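Local coordinates for protein GDP-6-deoxy-D-mannose reductase (Pseudomonas aeruginosa, PDB 6X3B) that probably reduces GDP-4-dehydro-6-deoxy-D-mannose to GDP-D-rhamnose with NADPH, supplying an activated sugar for lipopolysaccharide O-antigen synthesis, at residues A[33-42]-A[225-233]; A[182-193]-A[306-317]. All coordinates share one frame; numbering follows the deposited sequence.

Interaction 1: residues A[33-42]-A[225-233]; sequences FVGKHLQAYL and VQDVLSAYL. With NDP (NADPH dihydro-nicotinamide-adenine-dinucleotide phosphate), chain E.
Leu-229 enters helix 33-42 as a knob, its side chain set in the hole formed by Val-34, His-37, Leu-38 and Tyr-41. Its two methyls divide the work: CD1 lies 3.5 Å from the backbone N of Leu-38, whereas CD2 slides past Val-34 to reach CG1 at 3.6 Å. A forked leucine suits such a hole because each branch can fill a different side of it. Tyr-41 answers in the other direction, inserted among Gln-226, Leu-229, Ser-230 and Leu-233. With its CG anti to the backbone N (chi1 -170°), the ring reaches across to the facing helix; CG of Gln-226 meets its edge at CE2, 3.7 Å away, and CD1 of Leu-233 packs against CE1.

Nearer the cofactor, Val-225 sends CG1 squarely over one face of the His-37 imidazole, 3.8 Å from the centroid and only 7° off the ring normal, a CH-pi contact. The same imidazole donates through NE2 to the carbonyl O of Pro-184, which helps to hold the ring with its face to the methyl. Phe-33 brings CZ to within 4.0 Å of CB of Val-225, while its ring edge faces O2N of NADPH.

The helices, their axes 71° apart, exchange no hydrogen bonds. The cofactor bonds lie at the start of helix 33-42, where Phe-33 N donates to O2A and Val-34 N to O1N of NADPH, the latter over 2.8 Å. The contact therefore joins an apolar interface to a helix N-terminus whose first amides are taken up by phosphate oxygens and whose dipole probably helps to balance the pyrophosphate charge.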
loop_
_atom_site.group_PDB
_atom_site.type_symbol
_atom_site.label_atom_id
_atom_site.label_comp_id
_atom_site.label_asym_id
_atom_site.label_seq_id
_atom_site.Cartn_x
_atom_site.Cartn_y
_atom_site.Cartn_z
ATOM N N PHE A 33 23.902 -3.063 -3.584
ATOM C CA PHE A 33 24.369 -4.358 -3.084
ATOM C C PHE A 33 23.931 -5.500 -3.998
ATOM O O PHE A 33 24.760 -6.246 -4.527
ATOM C CB PHE A 33 23.865 -4.555 -1.645
ATOM C CG PHE A 33 23.855 -5.994 -1.176
ATOM C CD1 PHE A 33 24.996 -6.793 -1.259
ATOM C CD2 PHE A 33 22.702 -6.536 -0.628
ATOM C CE1 PHE A 33 24.984 -8.117 -0.820
ATOM C CE2 PHE A 33 22.678 -7.855 -0.169
ATOM C CZ PHE A 33 23.822 -8.648 -0.262
ATOM N N VAL A 34 22.625 -5.634 -4.216
ATOM C CA VAL A 34 22.105 -6.739 -5.011
ATOM C C VAL A 34 22.448 -6.549 -6.487
ATOM O O VAL A 34 22.800 -7.510 -7.186
ATOM C CB VAL A 34 20.583 -6.872 -4.788
ATOM C CG1 VAL A 34 20.004 -7.943 -5.725
ATOM C CG2 VAL A 34 20.298 -7.220 -3.333
ATOM N N GLY A 35 22.316 -5.308 -6.960
ATOM C CA GLY A 35 22.579 -4.964 -8.370
ATOM C C GLY A 35 23.961 -5.407 -8.821
ATOM O O GLY A 35 24.059 -6.058 -9.872
ATOM N N LYS A 36 24.988 -5.090 -8.030
ATOM C CA LYS A 36 26.391 -5.458 -8.364
ATOM C C LYS A 36 26.513 -6.981 -8.482
ATOM O O LYS A 36 27.219 -7.442 -9.386
ATOM C CB LYS A 36 27.356 -4.877 -7.327
ATOM C CG LYS A 36 27.484 -3.362 -7.365
ATOM C CD LYS A 36 28.325 -2.801 -6.248
ATOM C CE LYS A 36 29.773 -3.234 -6.332
ATOM N NZ LYS A 36 30.610 -2.581 -5.297
ATOM N N HIS A 37 25.859 -7.722 -7.587
ATOM C CA HIS A 37 25.885 -9.204 -7.642
ATOM C C HIS A 37 25.125 -9.685 -8.884
ATOM O O HIS A 37 25.549 -10.684 -9.474
ATOM C CB HIS A 37 25.314 -9.795 -6.349
ATOM C CG HIS A 37 26.298 -9.823 -5.229
ATOM N ND1 HIS A 37 27.371 -10.684 -5.215
ATOM C CD2 HIS A 37 26.378 -9.099 -4.094
ATOM C CE1 HIS A 37 28.069 -10.493 -4.118
ATOM N NE2 HIS A 37 27.482 -9.527 -3.415
ATOM N N LEU A 38 24.049 -8.990 -9.266
ATOM C CA LEU A 38 23.288 -9.426 -10.437
ATOM C C LEU A 38 24.071 -9.186 -11.723
ATOM O O LEU A 38 24.072 -10.032 -12.620
ATOM C CB LEU A 38 21.937 -8.710 -10.507
ATOM C CG LEU A 38 20.985 -9.059 -11.665
ATOM C CD1 LEU A 38 20.835 -10.586 -11.821
ATOM C CD2 LEU A 38 19.610 -8.393 -11.469
ATOM N N GLN A 39 24.734 -8.031 -11.835
ATOM C CA GLN A 39 25.565 -7.785 -13.008
ATOM C C GLN A 39 26.659 -8.842 -13.142
ATOM O O GLN A 39 26.929 -9.329 -14.245
ATOM C CB GLN A 39 26.167 -6.381 -12.937
ATOM C CG GLN A 39 27.031 -6.055 -14.143
ATOM C CD GLN A 39 27.419 -4.600 -14.209
ATOM O OE1 GLN A 39 26.929 -3.781 -13.434
ATOM N NE2 GLN A 39 28.302 -4.266 -15.148
ATOM N N ALA A 40 27.287 -9.224 -12.031
ATOM C CA ALA A 40 28.313 -10.264 -12.087
ATOM C C ALA A 40 27.704 -11.609 -12.465
ATOM O O ALA A 40 28.251 -12.333 -13.302
ATOM C CB ALA A 40 29.039 -10.357 -10.743
ATOM N N TYR A 41 26.561 -11.942 -11.864
ATOM C CA TYR A 41 25.846 -13.170 -12.189
ATOM C C TYR A 41 25.574 -13.261 -13.678
ATOM O O TYR A 41 25.890 -14.270 -14.317
ATOM C CB TYR A 41 24.536 -13.219 -11.389
ATOM C CG TYR A 41 23.764 -14.538 -11.427
ATOM C CD1 TYR A 41 23.232 -15.037 -12.614
ATOM C CD2 TYR A 41 23.522 -15.252 -10.253
ATOM C CE1 TYR A 41 22.509 -16.238 -12.641
ATOM C CE2 TYR A 41 22.799 -16.447 -10.264
ATOM C CZ TYR A 41 22.297 -16.933 -11.457
ATOM O OH TYR A 41 21.584 -18.113 -11.449
ATOM N N LEU A 42 24.992 -12.202 -14.255
ATOM C CA LEU A 42 24.644 -12.218 -15.669
ATOM C C LEU A 42 25.870 -12.275 -16.567
ATOM O O LEU A 42 25.761 -12.715 -17.716
ATOM C CB LEU A 42 23.796 -10.993 -16.020
ATOM C CG LEU A 42 22.379 -11.064 -15.424
ATOM C CD1 LEU A 42 21.626 -9.771 -15.635
ATOM C CD2 LEU A 42 21.652 -12.230 -16.042
ATOM N N VAL A 225 22.735 -14.056 -1.454
ATOM C CA VAL A 225 22.291 -13.126 -2.494
ATOM C C VAL A 225 22.204 -13.810 -3.855
ATOM O O VAL A 225 21.369 -13.444 -4.688
ATOM C CB VAL A 225 23.221 -11.892 -2.529
ATOM C CG1 VAL A 225 24.660 -12.298 -2.840
ATOM C CG2 VAL A 225 22.710 -10.837 -3.517
ATOM N N GLN A 226 23.052 -14.810 -4.106
ATOM C CA GLN A 226 22.993 -15.501 -5.392
ATOM C C GLN A 226 21.722 -16.338 -5.532
ATOM O O GLN A 226 21.185 -16.472 -6.642
ATOM C CB GLN A 226 24.222 -16.388 -5.580
ATOM C CG GLN A 226 24.181 -17.144 -6.910
ATOM C CD GLN A 226 25.411 -17.989 -7.152
ATOM O OE1 GLN A 226 26.535 -17.482 -7.140
ATOM N NE2 GLN A 226 25.207 -19.287 -7.381
ATOM N N ASP A 227 21.232 -16.918 -4.435
ATOM C CA ASP A 227 19.960 -17.635 -4.515
ATOM C C ASP A 227 18.804 -16.662 -4.696
ATOM O O ASP A 227 17.834 -16.969 -5.404
ATOM C CB ASP A 227 19.752 -18.502 -3.274
ATOM C CG ASP A 227 20.550 -19.794 -3.331
ATOM O OD1 ASP A 227 20.780 -20.302 -4.451
ATOM O OD2 ASP A 227 20.955 -20.296 -2.267
ATOM N N VAL A 228 18.905 -15.474 -4.082
ATOM C CA VAL A 228 17.901 -14.436 -4.292
ATOM C C VAL A 228 17.873 -14.020 -5.756
ATOM O O VAL A 228 16.804 -13.910 -6.365
ATOM C CB VAL A 228 18.169 -13.233 -3.373
ATOM C CG1 VAL A 228 17.179 -12.120 -3.674
ATOM C CG2 VAL A 228 18.090 -13.649 -1.915
ATOM N N LEU A 229 19.054 -13.761 -6.338
ATOM C CA LEU A 229 19.119 -13.406 -7.752
ATOM C C LEU A 229 18.514 -14.484 -8.632
ATOM O O LEU A 229 17.848 -14.185 -9.632
ATOM C CB LEU A 229 20.567 -13.185 -8.172
ATOM C CG LEU A 229 21.177 -11.973 -7.510
ATOM C CD1 LEU A 229 22.619 -11.874 -7.960
ATOM C CD2 LEU A 229 20.352 -10.771 -7.923
ATOM N N SER A 230 18.814 -15.739 -8.336
ATOM C CA SER A 230 18.343 -16.804 -9.210
ATOM C C SER A 230 16.826 -16.905 -9.148
ATOM O O SER A 230 16.169 -17.192 -10.156
ATOM C CB SER A 230 19.007 -18.121 -8.814
ATOM O OG SER A 230 18.322 -19.224 -9.375
ATOM N N ALA A 231 16.257 -16.623 -7.977
ATOM C CA ALA A 231 14.806 -16.567 -7.853
ATOM C C ALA A 231 14.219 -15.468 -8.721
ATOM O O ALA A 231 13.175 -15.670 -9.336
ATOM C CB ALA A 231 14.417 -16.367 -6.382
ATOM N N TYR A 232 14.865 -14.281 -8.780
ATOM C CA TYR A 232 14.312 -13.191 -9.595
ATOM C C TYR A 232 14.319 -13.549 -11.073
ATOM O O TYR A 232 13.358 -13.259 -11.804
ATOM C CB TYR A 232 15.098 -11.881 -9.399
ATOM C CG TYR A 232 15.060 -11.294 -8.004
ATOM C CD1 TYR A 232 14.171 -11.772 -7.038
ATOM C CD2 TYR A 232 15.934 -10.268 -7.656
ATOM C CE1 TYR A 232 14.164 -11.241 -5.741
ATOM C CE2 TYR A 232 15.939 -9.716 -6.380
ATOM C CZ TYR A 232 15.052 -10.200 -5.421
ATOM O OH TYR A 232 15.035 -9.671 -4.144
ATOM N N LEU A 233 15.409 -14.155 -11.543
ATOM C CA LEU A 233 15.482 -14.523 -12.961
ATOM C C LEU A 233 14.482 -15.625 -13.305
ATOM O O LEU A 233 13.912 -15.637 -14.409
ATOM C CB LEU A 233 16.908 -14.957 -13.307
ATOM C CG LEU A 233 17.968 -13.843 -13.197
ATOM C CD1 LEU A 233 19.358 -14.406 -13.513
ATOM C CD2 LEU A 233 17.641 -12.651 -14.116
HETATM P PA NDP E . 21.118 -0.558 -1.959
HETATM O O1A NDP E . 20.687 0.521 -1.025
HETATM O O2A NDP E . 22.423 -1.236 -1.710
HETATM O O5B NDP E . 21.087 -0.007 -3.463
HETATM C C5B NDP E . 20.072 0.956 -3.835
HETATM C C4B NDP E . 20.259 1.330 -5.284
HETATM O O4B NDP E . 19.230 2.277 -5.671
HETATM C C3B NDP E . 21.598 1.993 -5.641
HETATM O O3B NDP E . 22.098 1.497 -6.877
HETATM C C2B NDP E . 21.236 3.470 -5.716
HETATM O O2B NDP E . 22.105 4.156 -6.614
HETATM C C1B NDP E . 19.829 3.389 -6.291
HETATM N N9A NDP E . 19.016 4.568 -6.031
HETATM C C8A NDP E . 18.658 5.069 -4.805
HETATM N N7A NDP E . 17.924 6.150 -4.880
HETATM C C5A NDP E . 17.790 6.380 -6.241
HETATM C C6A NDP E . 17.125 7.378 -6.976
HETATM N N6A NDP E . 16.453 8.358 -6.377
HETATM N N1A NDP E . 17.186 7.323 -8.327
HETATM C C2A NDP E . 17.875 6.320 -8.886
HETATM N N3A NDP E . 18.539 5.327 -8.301
HETATM C C4A NDP E . 18.459 5.411 -6.962
HETATM O O3 NDP E . 19.975 -1.678 -2.020
HETATM P PN NDP E . 20.079 -3.275 -1.994
HETATM O O1N NDP E . 20.818 -3.722 -3.211
HETATM O O2N NDP E . 20.590 -3.697 -0.658
HETATM O O5D NDP E . 18.536 -3.690 -2.126
HETATM C C5D NDP E . 18.005 -3.989 -3.438
HETATM C C4D NDP E . 16.508 -4.151 -3.337
HETATM O O4D NDP E . 16.212 -5.261 -2.453
HETATM C C3D NDP E . 15.745 -2.943 -2.774
HETATM O O3D NDP E . 14.507 -2.760 -3.446
HETATM C C2D NDP E . 15.559 -3.340 -1.311
HETATM O O2D NDP E . 14.449 -2.701 -0.702
HETATM C C1D NDP E . 15.353 -4.847 -1.420
HETATM N N1N NDP E . 15.728 -5.567 -0.167
HETATM C C2N NDP E . 17.039 -5.712 0.199
HETATM C C3N NDP E . 17.408 -6.496 1.257
HETATM C C7N NDP E . 18.802 -6.396 1.748
HETATM O O7N NDP E . 19.144 -7.027 2.753
HETATM N N7N NDP E . 19.648 -5.624 1.082
HETATM C C4N NDP E . 16.389 -7.404 1.855
HETATM C C5N NDP E . 15.011 -7.122 1.423
HETATM C C6N NDP E . 14.754 -6.097 0.644
HETATM P P2B NDP E . 22.968 5.286 -5.848
HETATM O O1X NDP E . 23.834 5.928 -6.911
HETATM O O2X NDP E . 21.986 6.266 -5.243
HETATM O O3X NDP E . 23.789 4.576 -4.792
#

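Interaction 2: residues A[182-193]-A[306-317]; sequences IGPGQKDSFVIA and IKQSLRAILSDW. With NDP (NADPH dihydro-nicotinamide-adenine-dinucleotide phosphate), chain E.
Ile-313 presses its CG2 methyl against the turn of segment 182-193, 3.4 Å from the backbone C of Gly-183 and 3.9 Å from CD of Pro-184. This is the tight part of the contact: CG2 reaches the backbone itself, glycine has no CB to crowd CD of Pro-184, and the rigid proline ring offers a fixed apolar surface. Because CG1 of Ile-313 sits between the backbone N and the carbonyl carbon (chi1 62°), the residue spreads its branches over two neighbours, with CD1 extending to CG2 of Ile-192. That methyl also meets CD2 of Leu-310; Leu-310 and Ile-313 both cross the Ile-192 side chain at about a right angle. At the other end, Ile-182 and Ile-306 touch through their CD1 methyls at 3.6 Å, and Ile-182 CG2 rests on CB of Ser-309, whose hydroxyl bonds to Asp-224.

Toward solvent the contact is more polar and more exposed. Asp-316 crosses Pro-184 at a slant, its CG 3.6 Å from CB of Pro-184, while OD2 forms a salt bridge to Arg-320. Trp-317 fits more loosely, with NE1 3.8 Å from the carbonyl O of Ala-193.

At the end of the turn, Gln-186 bends at chi2 (64°) toward the nicotinamide carboxamide. Its NE2 donates to O7N of NADPH over 2.7 Å, and OE1, which also accepts from Lys-187 N, takes a weak bond from N7N of the cofactor. A type II turn from Gly-183 to Gln-186, with Gly-185 at positive phi, shapes this approach. The arrangement is that of a Rossmann-type extended short-chain dehydrogenase/reductase, where the loop after a central strand lines the nicotinamide site and a C-terminal helix backs it.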
loop_
_atom_site.group_PDB
_atom_site.type_symbol
_atom_site.label_atom_id
_atom_site.label_comp_id
_atom_site.label_asym_id
_atom_site.label_seq_id
_atom_site.Cartn_x
_atom_site.Cartn_y
_atom_site.Cartn_z
ATOM N N ILE A 182 22.256 -12.546 2.477
ATOM C CA ILE A 182 23.653 -12.663 2.983
ATOM C C ILE A 182 24.570 -12.530 1.765
ATOM O O ILE A 182 24.354 -13.263 0.791
ATOM C CB ILE A 182 23.908 -13.986 3.728
ATOM C CG1 ILE A 182 22.998 -14.156 4.944
ATOM C CG2 ILE A 182 25.373 -14.087 4.118
ATOM C CD1 ILE A 182 23.235 -15.440 5.700
ATOM N N GLY A 183 25.514 -11.590 1.799
ATOM C CA GLY A 183 26.436 -11.464 0.694
ATOM C C GLY A 183 27.475 -10.384 0.912
ATOM O O GLY A 183 27.315 -9.487 1.741
ATOM N N PRO A 184 28.584 -10.472 0.183
ATOM C CA PRO A 184 29.542 -9.359 0.166
ATOM C C PRO A 184 28.860 -8.075 -0.280
ATOM O O PRO A 184 28.123 -8.059 -1.270
ATOM C CB PRO A 184 30.602 -9.817 -0.843
ATOM C CG PRO A 184 30.493 -11.302 -0.867
ATOM C CD PRO A 184 29.044 -11.632 -0.593
ATOM N N GLY A 185 29.095 -6.995 0.474
ATOM C CA GLY A 185 28.525 -5.702 0.165
ATOM C C GLY A 185 27.255 -5.368 0.920
ATOM O O GLY A 185 26.770 -4.236 0.806
ATOM N N GLN A 186 26.697 -6.313 1.673
ATOM C CA GLN A 186 25.508 -6.049 2.480
ATOM C C GLN A 186 25.764 -4.892 3.458
ATOM O O GLN A 186 26.904 -4.575 3.786
ATOM C CB GLN A 186 25.109 -7.328 3.219
ATOM C CG GLN A 186 23.927 -7.220 4.173
ATOM C CD GLN A 186 22.622 -6.891 3.464
ATOM O OE1 GLN A 186 22.480 -5.824 2.868
ATOM N NE2 GLN A 186 21.654 -7.802 3.546
ATOM N N LYS A 187 24.680 -4.239 3.907
ATOM C CA LYS A 187 24.791 -3.135 4.866
ATOM C C LYS A 187 25.482 -3.589 6.143
ATOM O O LYS A 187 25.069 -4.571 6.765
ATOM C CB LYS A 187 23.409 -2.596 5.247
ATOM C CG LYS A 187 22.609 -1.977 4.151
ATOM C CD LYS A 187 21.162 -1.838 4.605
ATOM C CE LYS A 187 20.259 -1.441 3.454
ATOM N NZ LYS A 187 19.963 -0.001 3.595
ATOM N N ASP A 188 26.501 -2.837 6.572
ATOM C CA ASP A 188 27.189 -3.167 7.817
ATOM C C ASP A 188 26.267 -3.121 9.034
ATOM O O ASP A 188 26.599 -3.705 10.073
ATOM C CB ASP A 188 28.374 -2.224 8.028
ATOM C CG ASP A 188 29.119 -2.515 9.312
ATOM O OD1 ASP A 188 29.815 -3.553 9.368
ATOM O OD2 ASP A 188 28.993 -1.722 10.271
ATOM N N SER A 189 25.114 -2.454 8.938
ATOM C CA SER A 189 24.213 -2.391 10.085
ATOM C C SER A 189 23.513 -3.720 10.349
ATOM O O SER A 189 22.963 -3.911 11.439
ATOM C CB SER A 189 23.178 -1.281 9.883
ATOM O OG SER A 189 22.233 -1.640 8.882
ATOM N N PHE A 190 23.516 -4.640 9.386
ATOM C CA PHE A 190 23.004 -5.979 9.639
ATOM C C PHE A 190 23.975 -6.742 10.533
ATOM O O PHE A 190 25.190 -6.709 10.315
ATOM C CB PHE A 190 22.797 -6.727 8.323
ATOM C CG PHE A 190 21.509 -6.384 7.627
ATOM C CD1 PHE A 190 20.283 -6.747 8.182
ATOM C CD2 PHE A 190 21.522 -5.697 6.423
ATOM C CE1 PHE A 190 19.101 -6.427 7.542
ATOM C CE2 PHE A 190 20.347 -5.378 5.778
ATOM C CZ PHE A 190 19.136 -5.738 6.338
ATOM N N VAL A 191 23.436 -7.440 11.540
ATOM C CA VAL A 191 24.293 -8.038 12.566
ATOM C C VAL A 191 25.250 -9.067 11.959
ATOM O O VAL A 191 26.408 -9.175 12.378
ATOM C CB VAL A 191 23.440 -8.647 13.699
ATOM C CG1 VAL A 191 22.616 -9.816 13.198
ATOM C CG2 VAL A 191 24.330 -9.066 14.883
ATOM N N ILE A 192 24.795 -9.835 10.967
ATOM C CA ILE A 192 25.671 -10.858 10.401
ATOM C C ILE A 192 26.781 -10.218 9.587
ATOM O O ILE A 192 27.938 -10.649 9.645
ATOM C CB ILE A 192 24.873 -11.868 9.560
ATOM C CG1 ILE A 192 23.928 -12.667 10.458
ATOM C CG2 ILE A 192 25.844 -12.797 8.815
ATOM C CD1 ILE A 192 24.606 -13.270 11.691
ATOM N N ALA A 193 26.454 -9.185 8.814
ATOM C CA ALA A 193 27.491 -8.487 8.065
ATOM C C ALA A 193 28.486 -7.824 9.010
ATOM O O ALA A 193 29.699 -7.889 8.796
ATOM C CB ALA A 193 26.858 -7.461 7.121
ATOM N N ILE A 306 24.506 -22.317 3.934
ATOM C CA ILE A 306 24.808 -21.206 4.829
ATOM C C ILE A 306 26.312 -21.115 5.075
ATOM O O ILE A 306 26.891 -20.022 5.062
ATOM C CB ILE A 306 23.999 -21.336 6.138
ATOM C CG1 ILE A 306 24.284 -20.157 7.069
ATOM C CG2 ILE A 306 24.290 -22.651 6.841
ATOM C CD1 ILE A 306 24.218 -18.820 6.386
ATOM N N LYS A 307 26.981 -22.254 5.258
ATOM C CA LYS A 307 28.422 -22.211 5.473
ATOM C C LYS A 307 29.123 -21.544 4.301
ATOM O O LYS A 307 29.966 -20.669 4.495
ATOM C CB LYS A 307 28.973 -23.615 5.715
ATOM C CG LYS A 307 30.325 -23.609 6.388
ATOM C CD LYS A 307 30.713 -24.982 6.892
ATOM C CE LYS A 307 31.527 -25.732 5.857
ATOM N NZ LYS A 307 32.194 -26.930 6.455
ATOM N N GLN A 308 28.767 -21.915 3.064
ATOM C CA GLN A 308 29.392 -21.239 1.929
ATOM C C GLN A 308 29.095 -19.741 1.945
ATOM O O GLN A 308 29.975 -18.925 1.635
ATOM C CB GLN A 308 28.951 -21.857 0.598
ATOM C CG GLN A 308 29.521 -21.095 -0.584
ATOM C CD GLN A 308 29.417 -21.840 -1.902
ATOM O OE1 GLN A 308 28.911 -22.963 -1.964
ATOM N NE2 GLN A 308 29.911 -21.217 -2.964
ATOM N N SER A 309 27.856 -19.356 2.291
ATOM C CA SER A 309 27.507 -17.938 2.325
ATOM C C SER A 309 28.347 -17.186 3.341
ATOM O O SER A 309 28.790 -16.064 3.084
ATOM C CB SER A 309 26.030 -17.748 2.687
ATOM O OG SER A 309 25.192 -18.244 1.672
ATOM N N LEU A 310 28.527 -17.769 4.519
ATOM C CA LEU A 310 29.280 -17.100 5.573
ATOM C C LEU A 310 30.771 -17.044 5.243
ATOM O O LEU A 310 31.446 -16.045 5.524
ATOM C CB LEU A 310 29.045 -17.820 6.899
ATOM C CG LEU A 310 27.625 -17.747 7.459
ATOM C CD1 LEU A 310 27.507 -18.588 8.717
ATOM C CD2 LEU A 310 27.240 -16.295 7.753
ATOM N N ARG A 311 31.312 -18.119 4.669
ATOM C CA ARG A 311 32.711 -18.079 4.257
ATOM C C ARG A 311 32.932 -16.988 3.225
ATOM O O ARG A 311 33.932 -16.259 3.278
ATOM C CB ARG A 311 33.137 -19.436 3.696
ATOM C CG ARG A 311 34.651 -19.560 3.501
ATOM C CD ARG A 311 35.043 -20.981 3.154
ATOM N NE ARG A 311 34.150 -21.525 2.141
ATOM C CZ ARG A 311 33.356 -22.577 2.319
ATOM N NH1 ARG A 311 33.362 -23.226 3.473
ATOM N NH2 ARG A 311 32.590 -22.989 1.320
ATOM N N ALA A 312 31.985 -16.838 2.299
ATOM C CA ALA A 312 32.125 -15.844 1.244
ATOM C C ALA A 312 32.209 -14.441 1.833
ATOM O O ALA A 312 33.068 -13.645 1.426
ATOM C CB ALA A 312 30.966 -15.981 0.240
ATOM N N ILE A 313 31.372 -14.124 2.829
ATOM C CA ILE A 313 31.452 -12.765 3.367
ATOM C C ILE A 313 32.714 -12.569 4.210
ATOM O O ILE A 313 33.264 -11.461 4.251
ATOM C CB ILE A 313 30.182 -12.358 4.152
ATOM C CG1 ILE A 313 29.943 -13.241 5.377
ATOM C CG2 ILE A 313 28.968 -12.346 3.239
ATOM C CD1 ILE A 313 28.780 -12.734 6.263
ATOM N N LEU A 314 33.206 -13.616 4.882
ATOM C CA LEU A 314 34.470 -13.482 5.608
ATOM C C LEU A 314 35.633 -13.262 4.649
ATOM O O LEU A 314 36.483 -12.394 4.882
ATOM C CB LEU A 314 34.736 -14.707 6.479
ATOM C CG LEU A 314 34.009 -14.800 7.810
ATOM C CD1 LEU A 314 34.162 -16.230 8.338
ATOM C CD2 LEU A 314 34.526 -13.764 8.839
ATOM N N SER A 315 35.677 -14.034 3.557
ATOM C CA SER A 315 36.748 -13.895 2.573
ATOM C C SER A 315 36.750 -12.513 1.951
ATOM O O SER A 315 37.816 -11.936 1.705
ATOM C CB SER A 315 36.608 -14.942 1.460
ATOM O OG SER A 315 36.530 -16.245 1.996
ATOM N N ASP A 316 35.568 -11.988 1.637
ATOM C CA ASP A 316 35.507 -10.651 1.071
ATOM C C ASP A 316 36.108 -9.632 2.026
ATOM O O ASP A 316 36.876 -8.756 1.612
ATOM C CB ASP A 316 34.067 -10.276 0.741
ATOM C CG ASP A 316 33.968 -8.904 0.111
ATOM O OD1 ASP A 316 34.459 -8.749 -1.033
ATOM O OD2 ASP A 316 33.420 -7.990 0.764
ATOM N N TRP A 317 35.788 -9.769 3.312
ATOM C CA TRP A 317 36.289 -8.821 4.342
ATOM C C TRP A 317 37.810 -8.920 4.511
ATOM O O TRP A 317 38.443 -7.875 4.701
ATOM C CB TRP A 317 35.541 -9.027 5.660
ATOM C CG TRP A 317 34.307 -8.185 5.729
ATOM C CD1 TRP A 317 33.021 -8.607 5.888
ATOM C CD2 TRP A 317 34.248 -6.755 5.605
ATOM N NE1 TRP A 317 32.168 -7.539 5.885
ATOM C CE2 TRP A 317 32.892 -6.389 5.716
ATOM C CE3 TRP A 317 35.206 -5.753 5.423
ATOM C CZ2 TRP A 317 32.474 -5.062 5.649
ATOM C CZ3 TRP A 317 34.791 -4.442 5.356
ATOM C CH2 TRP A 317 33.444 -4.106 5.468
HETATM P PA NDP E . 21.118 -0.558 -1.959
HETATM O O1A NDP E . 20.687 0.521 -1.025
HETATM O O2A NDP E . 22.423 -1.236 -1.710
HETATM O O5B NDP E . 21.087 -0.007 -3.463
HETATM C C5B NDP E . 20.072 0.956 -3.835
HETATM C C4B NDP E . 20.259 1.330 -5.284
HETATM O O4B NDP E . 19.230 2.277 -5.671
HETATM C C3B NDP E . 21.598 1.993 -5.641
HETATM O O3B NDP E . 22.098 1.497 -6.877
HETATM C C2B NDP E . 21.236 3.470 -5.716
HETATM O O2B NDP E . 22.105 4.156 -6.614
HETATM C C1B NDP E . 19.829 3.389 -6.291
HETATM N N9A NDP E . 19.016 4.568 -6.031
HETATM C C8A NDP E . 18.658 5.069 -4.805
HETATM N N7A NDP E . 17.924 6.150 -4.880
HETATM C C5A NDP E . 17.790 6.380 -6.241
HETATM C C6A NDP E . 17.125 7.378 -6.976
HETATM N N6A NDP E . 16.453 8.358 -6.377
HETATM N N1A NDP E . 17.186 7.323 -8.327
HETATM C C2A NDP E . 17.875 6.320 -8.886
HETATM N N3A NDP E . 18.539 5.327 -8.301
HETATM C C4A NDP E . 18.459 5.411 -6.962
HETATM O O3 NDP E . 19.975 -1.678 -2.020
HETATM P PN NDP E . 20.079 -3.275 -1.994
HETATM O O1N NDP E . 20.818 -3.722 -3.211
HETATM O O2N NDP E . 20.590 -3.697 -0.658
HETATM O O5D NDP E . 18.536 -3.690 -2.126
HETATM C C5D NDP E . 18.005 -3.989 -3.438
HETATM C C4D NDP E . 16.508 -4.151 -3.337
HETATM O O4D NDP E . 16.212 -5.261 -2.453
HETATM C C3D NDP E . 15.745 -2.943 -2.774
HETATM O O3D NDP E . 14.507 -2.760 -3.446
HETATM C C2D NDP E . 15.559 -3.340 -1.311
HETATM O O2D NDP E . 14.449 -2.701 -0.702
HETATM C C1D NDP E . 15.353 -4.847 -1.420
HETATM N N1N NDP E . 15.728 -5.567 -0.167
HETATM C C2N NDP E . 17.039 -5.712 0.199
HETATM C C3N NDP E . 17.408 -6.496 1.257
HETATM C C7N NDP E . 18.802 -6.396 1.748
HETATM O O7N NDP E . 19.144 -7.027 2.753
HETATM N N7N NDP E . 19.648 -5.624 1.082
HETATM C C4N NDP E . 16.389 -7.404 1.855
HETATM C C5N NDP E . 15.011 -7.122 1.423
HETATM C C6N NDP E . 14.754 -6.097 0.644
HETATM P P2B NDP E . 22.968 5.286 -5.848
HETATM O O1X NDP E . 23.834 5.928 -6.911
HETATM O O2X NDP E . 21.986 6.266 -5.243
HETATM O O3X NDP E . 23.789 4.576 -4.792
#

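Along the chain the segments alternate, 33-42, 182-193, 225-233, 306-317, so the two contacts interlock in sequence, with centres about 15 Å apart. They also meet directly: Val-225 N is within 2.9 Å of Ile-182 O, a probable backbone hydrogen bond where strand 172-182 ends and helix 225-238 begins, and Phe-33 lies against the Pro-184 to Gln-186 turn. Strands 172-182 and 219-224, neighbours in the mixed central sheet, lead into these two places. Interaction 1 packs helices beside that sheet, and interaction 2 ties the turn to helix 306-320. Together they contact two parts of one NADPH molecule, the pyrophosphate and the nicotinamide carboxamide.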